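Local coordinates for putrescine aminotransferase (Halomonas elongata DSM 2581, PDB 6GWI), which probably transfers amino groups between amines such as putrescine and keto acids, using bound pyridoxal-5'-phosphate as the cofactor, at residues B[29-34]-B[401-406]; B[130-135]-B[248-253]; B[410-413]-B[418-421]. One frame throughout, in Å; residues are numbered along the deposited sequence.

Interaction 1: B[29-34]-B[401-406]; sequences GSRVVT and CRDLCF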
ATOM      1  N   GLY B  29       5.216  12.014 -25.043  1.00 33.93           N
ATOM      2  CA  GLY B  29       5.565  10.612 -25.156  1.00 25.93           C
ATOM      3  C   GLY B  29       6.411  10.095 -24.014  1.00 27.31           C
ATOM      4  O   GLY B  29       7.473  10.650 -23.717  1.00 28.36           O
ATOM      5  N   SER B  30       5.950   9.026 -23.369  1.00 30.64           N
ATOM      6  CA  SER B  30       6.662   8.475 -22.225  1.00 30.47           C
ATOM      7  C   SER B  30       7.949   7.783 -22.657  1.00 26.10           C
ATOM      8  O   SER B  30       8.016   7.144 -23.711  1.00 33.50           O
ATOM      9  CB  SER B  30       5.769   7.484 -21.473  1.00 30.36           C
ATOM     10  OG  SER B  30       6.295   7.182 -20.190  1.00 38.52           O
ATOM     11  N   ARG B  31       8.972   7.910 -21.819  1.00 23.36           N
ATOM     12  CA  ARG B  31      10.158   7.076 -21.916  1.00 24.29           C
ATOM     13  C   ARG B  31       9.794   5.658 -21.506  1.00 25.62           C
ATOM     14  O   ARG B  31       8.957   5.445 -20.626  1.00 32.94           O
ATOM     15  CB  ARG B  31      11.239   7.634 -20.995  1.00 29.57           C
ATOM     16  CG  ARG B  31      11.719   9.035 -21.347  1.00 51.21           C
ATOM     17  CD  ARG B  31      12.324   9.680 -20.108  1.00 61.99           C
ATOM     18  NE  ARG B  31      12.718  11.071 -20.308  1.00 72.45           N
ATOM     19  CZ  ARG B  31      12.933  11.937 -19.320  1.00 74.64           C
ATOM     20  NH1 ARG B  31      13.304  13.180 -19.596  1.00 69.06           N
ATOM     21  NH2 ARG B  31      12.729  11.580 -18.058  1.00 69.91           N
ATOM     22  N   VAL B  32      10.430   4.679 -22.139  1.00 20.34           N
ATOM     23  CA  VAL B  32      10.121   3.274 -21.893  1.00 23.35           C
ATOM     24  C   VAL B  32      11.402   2.597 -21.431  1.00 25.89           C
ATOM     25  O   VAL B  32      12.337   2.412 -22.221  1.00 27.82           O
ATOM     26  CB  VAL B  32       9.540   2.579 -23.133  1.00 28.03           C
ATOM     27  CG1 VAL B  32       9.103   1.170 -22.779  1.00 20.66           C
ATOM     28  CG2 VAL B  32       8.362   3.366 -23.690  1.00 29.23           C
ATOM     29  N   VAL B  33      11.452   2.238 -20.151  1.00 25.82           N
ATOM     30  CA  VAL B  33      12.606   1.567 -19.562  1.00 23.12           C
ATOM     31  C   VAL B  33      12.371   0.065 -19.625  1.00 20.86           C
ATOM     32  O   VAL B  33      11.339  -0.430 -19.156  1.00 26.56           O
ATOM     33  CB  VAL B  33      12.832   2.037 -18.115  1.00 23.12           C
ATOM     34  CG1 VAL B  33      14.021   1.317 -17.480  1.00 27.16           C
ATOM     35  CG2 VAL B  33      13.030   3.550 -18.084  1.00 26.86           C
ATOM     36  N   THR B  34      13.343  -0.668 -20.164  1.00 21.36           N
ATOM     37  CA  THR B  34      13.123  -2.066 -20.511  1.00 21.86           C
ATOM     38  C   THR B  34      14.032  -3.048 -19.791  1.00 22.38           C
ATOM     39  O   THR B  34      13.605  -4.176 -19.537  1.00 22.55           O
ATOM     40  CB  THR B  34      13.296  -2.275 -22.025  1.00 22.87           C
ATOM     41  OG1 THR B  34      14.614  -1.874 -22.421  1.00 27.68           O
ATOM     42  CG2 THR B  34      12.270  -1.466 -22.794  1.00 26.48           C
ATOM     43  N   CYS B 401      18.486  21.303 -16.302  1.00 29.56           N
ATOM     44  CA  CYS B 401      19.644  20.495 -15.939  1.00 40.01           C
ATOM     45  C   CYS B 401      19.280  19.017 -15.870  1.00 43.68           C
ATOM     46  O   CYS B 401      20.048  18.161 -16.322  1.00 30.39           O
ATOM     47  CB  CYS B 401      20.214  20.965 -14.603  1.00 41.72           C
ATOM     48  SG  CYS B 401      21.778  20.179 -14.164  1.00 41.14           S
ATOM     49  N   ARG B 402      18.110  18.702 -15.305  1.00 32.11           N
ATOM     50  CA  ARG B 402      17.656  17.318 -15.215  1.00 32.15           C
ATOM     51  C   ARG B 402      17.526  16.681 -16.594  1.00 33.49           C
ATOM     52  O   ARG B 402      17.967  15.546 -16.810  1.00 33.96           O
ATOM     53  CB  ARG B 402      16.315  17.268 -14.481  1.00 27.64           C
ATOM     54  CG  ARG B 402      15.639  15.905 -14.460  1.00 35.47           C
ATOM     55  CD  ARG B 402      14.166  16.060 -14.132  1.00 36.58           C
ATOM     56  NE  ARG B 402      13.448  16.675 -15.244  1.00 31.99           N
ATOM     57  CZ  ARG B 402      12.247  17.232 -15.146  1.00 40.19           C
ATOM     58  NH1 ARG B 402      11.619  17.263 -13.978  1.00 41.20           N
ATOM     59  NH2 ARG B 402      11.677  17.764 -16.219  1.00 44.73           N
ATOM     60  N   ASP B 403      16.875  17.378 -17.528  1.00 30.00           N
ATOM     61  CA  ASP B 403      16.680  16.818 -18.862  1.00 36.55           C
ATOM     62  C   ASP B 403      18.003  16.708 -19.609  1.00 36.87           C
ATOM     63  O   ASP B 403      18.212  15.764 -20.379  1.00 38.36           O
ATOM     64  CB  ASP B 403      15.684  17.671 -19.648  1.00 36.39           C
ATOM     65  CG  ASP B 403      14.318  17.724 -18.990  1.00 35.31           C
ATOM     66  OD1 ASP B 403      14.011  16.825 -18.183  1.00 46.77           O
ATOM     67  OD2 ASP B 403      13.549  18.660 -19.284  1.00 43.07           O
ATOM     68  N   LEU B 404      18.902  17.673 -19.407  1.00 32.86           N
ATOM     69  CA  LEU B 404      20.214  17.596 -20.036  1.00 34.94           C
ATOM     70  C   LEU B 404      21.056  16.472 -19.446  1.00 38.25           C
ATOM     71  O   LEU B 404      21.873  15.877 -20.155  1.00 34.21           O
ATOM     72  CB  LEU B 404      20.940  18.934 -19.906  1.00 43.99           C
ATOM     73  CG  LEU B 404      20.418  20.056 -20.807  1.00 39.50           C
ATOM     74  CD1 LEU B 404      21.114  21.369 -20.472  1.00 44.76           C
ATOM     75  CD2 LEU B 404      20.602  19.717 -22.284  1.00 41.67           C
ATOM     76  N   CYS B 405      20.891  16.180 -18.153  1.00 30.94           N
ATOM     77  CA  CYS B 405      21.573  15.032 -17.566  1.00 28.59           C
ATOM     78  C   CYS B 405      21.114  13.738 -18.222  1.00 28.44           C
ATOM     79  O   CYS B 405      21.932  12.906 -18.632  1.00 27.48           O
ATOM     80  CB  CYS B 405      21.327  14.992 -16.060  1.00 36.14           C
ATOM     81  SG  CYS B 405      22.351  16.154 -15.144  1.00 39.83           S
ATOM     82  N   PHE B 406      19.797  13.561 -18.344  1.00 41.50           N
ATOM     83  CA  PHE B 406      19.272  12.354 -18.971  1.00 44.32           C
ATOM     84  C   PHE B 406      19.767  12.236 -20.406  1.00 45.91           C
ATOM     85  O   PHE B 406      20.142  11.146 -20.857  1.00 29.55           O
ATOM     86  CB  PHE B 406      17.744  12.366 -18.922  1.00 39.90           C
ATOM     87  CG  PHE B 406      17.112  11.114 -19.455  1.00 50.28           C
ATOM     88  CD1 PHE B 406      16.685  11.040 -20.770  1.00 57.25           C
ATOM     89  CD2 PHE B 406      16.958  10.004 -18.643  1.00 38.60           C
ATOM     90  CE1 PHE B 406      16.109   9.883 -21.262  1.00 40.34           C
ATOM     91  CE2 PHE B 406      16.382   8.848 -19.129  1.00 47.78           C
ATOM     92  CZ  PHE B 406      15.960   8.787 -20.440  1.00 39.02           C
TER
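Arg31 and Phe406 mark the nearest approach of the two backbones, with their CA atoms 10.9 Å apart. Residues 31-34 are a strand and 401-406 a helix, so side chains alone span the gap. The CB of Arg31 points toward the helix, and its chain runs extended from CG to NE. This lays the guanidinium flat on one face of the Phe406 ring, with the planes 20° apart. The cation-pi geometry is close to the ring normal: Arg31 CZ lies 4.2 Å from the centroid of the Phe406 ring. Nearer the rim, Arg31 NE comes within 3.7 Å of Phe406 CE1. The CD methylene adds an off-centre CH-pi contact. Phe406 CG is anti to the backbone N (chi1 -176°), which carries the ring out under the arginine. At the guanidinium edge, near its plane, Arg31 NH1 and Asp403 OD1 form a long salt bridge of 4.0 Å. That same oxygen is gripped side-on by its neighbour, with Arg402 NE 3.0 Å from Asp403 OD1 and Arg402 NH2 bonded to it as well. One carboxylate oxygen thus serves two arginines, tightly for Arg402 and at long range for Arg31. With an alanine at Arg31, this face of Phe406 is likely to lose its cation, leaving Asp403 with Arg402 as its charge partner here. Arg31 NH2 also bonds weakly to Phe86 O of the second subunit. A cation-pi stack and a salt-bridge network thus join strand 31-37 to helix 397-407 at the dimer interface, where Arg31 and Val32 pair in parallel with a strand of the second subunit.

Interaction 2: B[130-135]-B[248-253]; sequences RYWALK and KYDILL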
ATOM      1  N   ARG B 130      -4.036   5.309  18.739  1.00 18.84           N
ATOM      2  CA  ARG B 130      -4.493   4.206  19.571  1.00 20.07           C
ATOM      3  C   ARG B 130      -3.692   4.137  20.864  1.00 21.62           C
ATOM      4  O   ARG B 130      -4.254   3.911  21.941  1.00 16.01           O
ATOM      5  CB  ARG B 130      -4.383   2.901  18.785  1.00 20.89           C
ATOM      6  CG  ARG B 130      -4.749   1.641  19.554  1.00 24.68           C
ATOM      7  CD  ARG B 130      -6.214   1.598  19.996  1.00 27.20           C
ATOM      8  NE  ARG B 130      -6.547   0.287  20.557  1.00 30.70           N
ATOM      9  CZ  ARG B 130      -7.593   0.033  21.339  1.00 33.86           C
ATOM     10  NH1 ARG B 130      -8.440   0.999  21.671  1.00 27.47           N
ATOM     11  NH2 ARG B 130      -7.792  -1.198  21.794  1.00 29.30           N
ATOM     12  N   TYR B 131      -2.377   4.349  20.775  1.00 23.62           N
ATOM     13  CA  TYR B 131      -1.515   4.310  21.950  1.00 20.70           C
ATOM     14  C   TYR B 131      -2.014   5.257  23.032  1.00 26.91           C
ATOM     15  O   TYR B 131      -2.261   4.850  24.172  1.00 22.45           O
ATOM     16  CB  TYR B 131      -0.081   4.664  21.550  1.00 19.73           C
ATOM     17  CG  TYR B 131       0.845   4.864  22.723  1.00 24.32           C
ATOM     18  CD1 TYR B 131       1.414   3.780  23.378  1.00 18.83           C
ATOM     19  CD2 TYR B 131       1.147   6.139  23.177  1.00 24.18           C
ATOM     20  CE1 TYR B 131       2.258   3.964  24.451  1.00 20.54           C
ATOM     21  CE2 TYR B 131       1.984   6.331  24.242  1.00 17.29           C
ATOM     22  CZ  TYR B 131       2.538   5.243  24.877  1.00 24.70           C
ATOM     23  OH  TYR B 131       3.377   5.443  25.943  1.00 23.43           O
ATOM     24  N   TRP B 132      -2.165   6.538  22.689  1.00 16.82           N
ATOM     25  CA  TRP B 132      -2.542   7.520  23.698  1.00 18.73           C
ATOM     26  C   TRP B 132      -3.955   7.280  24.211  1.00 24.34           C
ATOM     27  O   TRP B 132      -4.234   7.539  25.386  1.00 25.73           O
ATOM     28  CB  TRP B 132      -2.389   8.931  23.129  1.00 19.35           C
ATOM     29  CG  TRP B 132      -0.949   9.319  22.994  1.00 19.74           C
ATOM     30  CD1 TRP B 132      -0.265   9.543  21.836  1.00 16.90           C
ATOM     31  CD2 TRP B 132      -0.009   9.505  24.059  1.00 21.47           C
ATOM     32  NE1 TRP B 132       1.041   9.860  22.113  1.00 24.09           N
ATOM     33  CE2 TRP B 132       1.224   9.846  23.470  1.00 21.10           C
ATOM     34  CE3 TRP B 132      -0.090   9.419  25.454  1.00 20.70           C
ATOM     35  CZ2 TRP B 132       2.367  10.105  24.227  1.00 25.91           C
ATOM     36  CZ3 TRP B 132       1.047   9.679  26.204  1.00 24.70           C
ATOM     37  CH2 TRP B 132       2.260  10.012  25.589  1.00 20.57           C
ATOM     38  N   ALA B 133      -4.850   6.764  23.364  1.00 29.64           N
ATOM     39  CA  ALA B 133      -6.175   6.382  23.840  1.00 23.02           C
ATOM     40  C   ALA B 133      -6.079   5.299  24.909  1.00 22.58           C
ATOM     41  O   ALA B 133      -6.756   5.372  25.941  1.00 24.97           O
ATOM     42  CB  ALA B 133      -7.038   5.914  22.667  1.00 21.91           C
ATOM     43  N   LEU B 134      -5.217   4.303  24.698  1.00 25.29           N
ATOM     44  CA  LEU B 134      -5.073   3.247  25.693  1.00 20.50           C
ATOM     45  C   LEU B 134      -4.404   3.759  26.963  1.00 25.42           C
ATOM     46  O   LEU B 134      -4.625   3.200  28.042  1.00 31.91           O
ATOM     47  CB  LEU B 134      -4.289   2.071  25.110  1.00 17.08           C
ATOM     48  CG  LEU B 134      -4.971   1.273  23.997  1.00 23.33           C
ATOM     49  CD1 LEU B 134      -3.974   0.331  23.329  1.00 23.08           C
ATOM     50  CD2 LEU B 134      -6.162   0.504  24.540  1.00 25.00           C
ATOM     51  N   LYS B 135      -3.601   4.823  26.865  1.00 30.35           N
ATOM     52  CA  LYS B 135      -3.011   5.435  28.050  1.00 29.50           C
ATOM     53  C   LYS B 135      -4.006   6.262  28.854  1.00 30.34           C
ATOM     54  O   LYS B 135      -3.609   6.857  29.863  1.00 24.90           O
ATOM     55  CB  LYS B 135      -1.840   6.345  27.665  1.00 31.55           C
ATOM     56  CG  LYS B 135      -0.743   5.686  26.843  1.00 34.42           C
ATOM     57  CD  LYS B 135       0.085   4.686  27.635  1.00 29.00           C
ATOM     58  CE  LYS B 135       0.980   5.360  28.660  1.00 36.10           C
ATOM     59  NZ  LYS B 135       1.767   4.347  29.424  1.00 41.60           N
ATOM     60  N   LYS B 248      11.652  17.415  27.120  1.00 41.16           N
ATOM     61  CA  LYS B 248      10.836  18.233  28.007  1.00 36.27           C
ATOM     62  C   LYS B 248       9.362  17.856  27.962  1.00 37.72           C
ATOM     63  O   LYS B 248       8.624  18.201  28.890  1.00 31.64           O
ATOM     64  CB  LYS B 248      11.006  19.710  27.638  1.00 48.39           C
ATOM     65  CG  LYS B 248      12.374  20.271  27.994  1.00 58.79           C
ATOM     66  CD  LYS B 248      12.646  21.618  27.332  1.00 62.51           C
ATOM     67  CE  LYS B 248      11.565  22.643  27.625  1.00 69.92           C
ATOM     68  NZ  LYS B 248      12.007  24.019  27.248  1.00 81.74           N
ATOM     69  N   TYR B 249       8.921  17.164  26.909  1.00 31.31           N
ATOM     70  CA  TYR B 249       7.510  16.884  26.680  1.00 38.23           C
ATOM     71  C   TYR B 249       7.298  15.396  26.447  1.00 38.57           C
ATOM     72  O   TYR B 249       8.172  14.702  25.921  1.00 47.61           O
ATOM     73  CB  TYR B 249       6.994  17.693  25.480  1.00 31.39           C
ATOM     74  CG  TYR B 249       7.234  19.175  25.649  1.00 32.66           C
ATOM     75  CD1 TYR B 249       6.415  19.941  26.465  1.00 31.48           C
ATOM     76  CD2 TYR B 249       8.296  19.804  25.012  1.00 28.06           C
ATOM     77  CE1 TYR B 249       6.641  21.294  26.636  1.00 34.71           C
ATOM     78  CE2 TYR B 249       8.528  21.155  25.173  1.00 27.30           C
ATOM     79  CZ  TYR B 249       7.699  21.895  25.990  1.00 25.57           C
ATOM     80  OH  TYR B 249       7.929  23.239  26.151  1.00 32.97           O
ATOM     81  N   ASP B 250       6.119  14.909  26.845  1.00 26.77           N
ATOM     82  CA  ASP B 250       5.767  13.492  26.719  1.00 28.08           C
ATOM     83  C   ASP B 250       5.113  13.295  25.352  1.00 29.96           C
ATOM     84  O   ASP B 250       3.890  13.288  25.196  1.00 28.09           O
ATOM     85  CB  ASP B 250       4.860  13.062  27.863  1.00 34.39           C
ATOM     86  CG  ASP B 250       4.680  11.560  27.930  1.00 43.94           C
ATOM     87  OD1 ASP B 250       5.441  10.837  27.254  1.00 41.88           O
ATOM     88  OD2 ASP B 250       3.780  11.102  28.665  1.00 44.29           O
ATOM     89  N   ILE B 251       5.962  13.125  24.344  1.00 24.98           N
ATOM     90  CA  ILE B 251       5.539  13.043  22.951  1.00 28.16           C
ATOM     91  C   ILE B 251       6.316  11.925  22.274  1.00 25.22           C
ATOM     92  O   ILE B 251       7.494  11.708  22.571  1.00 24.32           O
ATOM     93  CB  ILE B 251       5.784  14.399  22.253  1.00 37.50           C
ATOM     94  CG1 ILE B 251       5.405  14.350  20.777  1.00 44.03           C
ATOM     95  CG2 ILE B 251       7.251  14.810  22.429  1.00 56.84           C
ATOM     96  CD1 ILE B 251       5.700  15.644  20.028  1.00 56.49           C
ATOM     97  N   LEU B 252       5.657  11.208  21.367  1.00 26.96           N
ATOM     98  CA  LEU B 252       6.326  10.144  20.635  1.00 27.87           C
ATOM     99  C   LEU B 252       7.153  10.724  19.494  1.00 26.83           C
ATOM    100  O   LEU B 252       6.782  11.727  18.875  1.00 30.61           O
ATOM    101  CB  LEU B 252       5.309   9.148  20.079  1.00 29.90           C
ATOM    102  CG  LEU B 252       4.453   8.394  21.096  1.00 31.96           C
ATOM    103  CD1 LEU B 252       3.405   7.568  20.378  1.00 35.06           C
ATOM    104  CD2 LEU B 252       5.314   7.497  21.972  1.00 27.79           C
ATOM    105  N   LEU B 253       8.261  10.057  19.191  1.00 17.84           N
ATOM    106  CA  LEU B 253       9.113  10.410  18.063  1.00 24.23           C
ATOM    107  C   LEU B 253       8.935   9.364  16.974  1.00 27.79           C
ATOM    108  O   LEU B 253       9.164   8.173  17.211  1.00 23.65           O
ATOM    109  CB  LEU B 253      10.582  10.495  18.479  1.00 33.54           C
ATOM    110  CG  LEU B 253      11.587  10.718  17.347  1.00 28.62           C
ATOM    111  CD1 LEU B 253      11.330  12.017  16.623  1.00 20.83           C
ATOM    112  CD2 LEU B 253      13.009  10.694  17.889  1.00 27.31           C
TER
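Apolar packing joins Tyr131 and Trp132, near the end of helix 117-134, to Leu252 at the start of strand 252-255. Leu252 CG is anti to the carbonyl carbon (chi1 -62°), which turns its methyls to the rings. Leu252 CD1 touches both members of the stacked Tyr131-Trp132 pair, 3.9 Å from Tyr131 CD2. The same methyl, Leu252 CD1, is 3.7 Å from Trp132 NE1. The leucine CG lies against the indole too, with Leu252 CG 4.1 Å from Trp132 CZ2. Within the helix, Tyr131 CE2 lies over the centre of one face of the Trp132 ring.

The acid meets the six-membered rim of the indole, without a hydrogen bond. Asp250 OD2 approaches the edge, near the ring plane, and is 3.6 Å from Trp132 CH2. The carboxylate stands almost upright to the ring, at 81°. The backbone oxygen of Asp250 also meets this rim, 3.7 Å from Trp132 CZ2. That oxygen accepts a hydrogen bond from Lys140 NZ, and Lys140 makes a cation-pi contact with the indole. Trp132 NE1 is bonded to Ala218 O of the adjacent strand 217-222.

Asp250 is the centre of an inverse gamma turn, just before strand 252-255. This is helix-on-sheet packing, as in the alpha/beta large domain of class-III aminotransferases.

Interaction 3: B[410-413]-B[418-421]; sequences LVMR and TMII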
ATOM      1  N   LEU B 410      22.612  10.342 -17.673  1.00 35.91           N
ATOM      2  CA  LEU B 410      22.598  10.300 -16.217  1.00 31.29           C
ATOM      3  C   LEU B 410      21.212  10.656 -15.699  1.00 36.92           C
ATOM      4  O   LEU B 410      20.638  11.673 -16.099  1.00 28.03           O
ATOM      5  CB  LEU B 410      23.631  11.263 -15.618  1.00 27.55           C
ATOM      6  CG  LEU B 410      23.611  11.414 -14.095  1.00 25.96           C
ATOM      7  CD1 LEU B 410      23.952  10.103 -13.406  1.00 27.83           C
ATOM      8  CD2 LEU B 410      24.574  12.508 -13.662  1.00 34.36           C
ATOM      9  N   VAL B 411      20.685   9.818 -14.809  1.00 27.15           N
ATOM     10  CA  VAL B 411      19.485  10.160 -14.054  1.00 30.06           C
ATOM     11  C   VAL B 411      19.916  10.965 -12.830  1.00 28.71           C
ATOM     12  O   VAL B 411      20.509  10.427 -11.893  1.00 35.02           O
ATOM     13  CB  VAL B 411      18.691   8.917 -13.637  1.00 26.35           C
ATOM     14  CG1 VAL B 411      17.450   9.330 -12.842  1.00 26.69           C
ATOM     15  CG2 VAL B 411      18.293   8.102 -14.853  1.00 32.34           C
ATOM     16  N   MET B 412      19.618  12.259 -12.845  1.00 34.40           N
ATOM     17  CA  MET B 412      19.768  13.128 -11.682  1.00 34.82           C
ATOM     18  C   MET B 412      18.559  14.045 -11.643  1.00 38.04           C
ATOM     19  O   MET B 412      18.328  14.810 -12.585  1.00 37.97           O
ATOM     20  CB  MET B 412      21.079  13.911 -11.754  1.00 33.41           C
ATOM     21  CG  MET B 412      21.268  14.974 -10.688  1.00 41.96           C
ATOM     22  SD  MET B 412      23.018  15.349 -10.483  1.00 46.69           S
ATOM     23  CE  MET B 412      23.458  15.779 -12.157  1.00 75.99           C
ATOM     24  N   ARG B 413      17.788  13.962 -10.562  1.00 31.43           N
ATOM     25  CA  ARG B 413      16.494  14.619 -10.493  1.00 31.34           C
ATOM     26  C   ARG B 413      16.613  16.050  -9.979  1.00 26.65           C
ATOM     27  O   ARG B 413      17.630  16.468  -9.423  1.00 23.90           O
ATOM     28  CB  ARG B 413      15.531  13.829  -9.609  1.00 39.84           C
ATOM     29  CG  ARG B 413      15.219  12.437 -10.130  1.00 46.70           C
ATOM     30  CD  ARG B 413      14.643  12.436 -11.548  1.00 50.04           C
ATOM     31  NE  ARG B 413      13.284  12.969 -11.625  1.00 45.73           N
ATOM     32  CZ  ARG B 413      12.617  13.144 -12.761  1.00 54.16           C
ATOM     33  NH1 ARG B 413      13.182  12.826 -13.919  1.00 61.93           N
ATOM     34  NH2 ARG B 413      11.384  13.634 -12.746  1.00 44.78           N
ATOM     35  N   THR B 418      17.098  22.499  -7.184  1.00 37.12           N
ATOM     36  CA  THR B 418      18.004  21.621  -6.454  1.00 37.94           C
ATOM     37  C   THR B 418      18.135  20.308  -7.217  1.00 26.60           C
ATOM     38  O   THR B 418      17.130  19.646  -7.488  1.00 26.83           O
ATOM     39  CB  THR B 418      17.493  21.359  -5.035  1.00 39.18           C
ATOM     40  OG1 THR B 418      17.274  22.606  -4.365  1.00 43.43           O
ATOM     41  CG2 THR B 418      18.491  20.516  -4.244  1.00 33.72           C
ATOM     42  N   MET B 419      19.363  19.942  -7.569  1.00 35.08           N
ATOM     43  CA  MET B 419      19.640  18.646  -8.176  1.00 32.81           C
ATOM     44  C   MET B 419      19.942  17.638  -7.073  1.00 31.57           C
ATOM     45  O   MET B 419      20.549  17.988  -6.060  1.00 32.85           O
ATOM     46  CB  MET B 419      20.821  18.743  -9.141  1.00 36.02           C
ATOM     47  CG  MET B 419      20.727  19.894 -10.143  1.00 38.15           C
ATOM     48  SD  MET B 419      19.186  19.941 -11.080  1.00 34.77           S
ATOM     49  CE  MET B 419      19.260  18.385 -11.964  1.00 29.65           C
ATOM     50  N   ILE B 420      19.496  16.393  -7.258  1.00 30.57           N
ATOM     51  CA  ILE B 420      19.645  15.362  -6.237  1.00 32.59           C
ATOM     52  C   ILE B 420      20.095  14.055  -6.878  1.00 27.88           C
ATOM     53  O   ILE B 420      19.714  13.730  -8.007  1.00 28.67           O
ATOM     54  CB  ILE B 420      18.332  15.145  -5.440  1.00 37.21           C
ATOM     55  CG1 ILE B 420      17.196  14.726  -6.379  1.00 47.38           C
ATOM     56  CG2 ILE B 420      17.959  16.408  -4.669  1.00 38.55           C
ATOM     57  CD1 ILE B 420      15.919  14.332  -5.665  1.00 50.05           C
ATOM     58  N   ILE B 421      20.905  13.295  -6.138  1.00 29.57           N
ATOM     59  CA  ILE B 421      21.316  11.960  -6.548  1.00 26.30           C
ATOM     60  C   ILE B 421      21.181  11.021  -5.358  1.00 25.33           C
ATOM     61  O   ILE B 421      21.275  11.437  -4.199  1.00 27.41           O
ATOM     62  CB  ILE B 421      22.763  11.920  -7.096  1.00 37.11           C
ATOM     63  CG1 ILE B 421      23.754  12.461  -6.064  1.00 39.01           C
ATOM     64  CG2 ILE B 421      22.857  12.707  -8.394  1.00 27.25           C
ATOM     65  CD1 ILE B 421      25.187  12.070  -6.342  1.00 36.88           C
TER
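Chi1 of Met412 (173°) sets CG opposite the backbone N and carries the thioether to Ile421. In Ile421 the CG1 branch stands between the backbone N and the carbonyl carbon (chi1 57°), so CG2 is the branch that meets the methionine. Met412 SD lies 3.4 Å from Ile421 CG2. The two side chains cross at a slant. The methylene before the sulfur is also close to the backbone, with Met412 CG 3.3 Å from Ile420 O.

Arg413 and Ile420 form the backbone pairing. They are a hydrogen-bonded pair of an antiparallel bridge, joined by two bonds. Ile420 N gives the shorter one to Arg413 O, at 2.9 Å. Arg413 N returns a longer bond of 3.2 Å to Ile420 O, bent to 136° at the hydrogen. Met419 CA adds a CA-H...O contact to Arg413 O, at 3.2 Å. The two strands, 413-415 and 418-421, make a beta hairpin. It lies at one side of the antiparallel sheet of the C-terminal part of the fold, and 418-421 pairs on its other side with 376-381. The side chain of Ile420 is about 10 Å from the bound pyridoxal-5'-phosphate.

Both side chains of the bridged pair lie on the same face of the sheet, and Arg413 CB rests 3.7 Å from Ile420 CG1. Beyond CB the arginine chain bends at chi2 and chi3, and its guanidinium turns off toward the second subunit, where it makes a cation-pi contact with Phe86 of that chain. Met419 also bends twice, which brings Met419 CE to 3.7 Å from Met412 O. That carbonyl oxygen is buried by the contact and has no hydrogen-bond partner in the model.

From the N terminus, the chain first passes strand 31-37, whose Arg31 meets helix 397-407 some 370 residues on. Interaction 2 closes first, when 248-253 comes back to helix 117-134. It is nested inside the long loop that interaction 1 closes by joining the N-terminal strand to that later helix. Interaction 3 follows in series as a local hairpin, pairing 413-415 with 418-421 in the C-terminal sheet. No loops cross. Interactions 1 and 3 touch, with centres 12 Å apart: Cys405 O probably bonds to Leu410 N, and Arg402 packs on Arg413. Both also meet the second subunit. Interaction 2 lies across the chain's centre, 45 Å from interaction 1 between centres, and ties helix to sheet there.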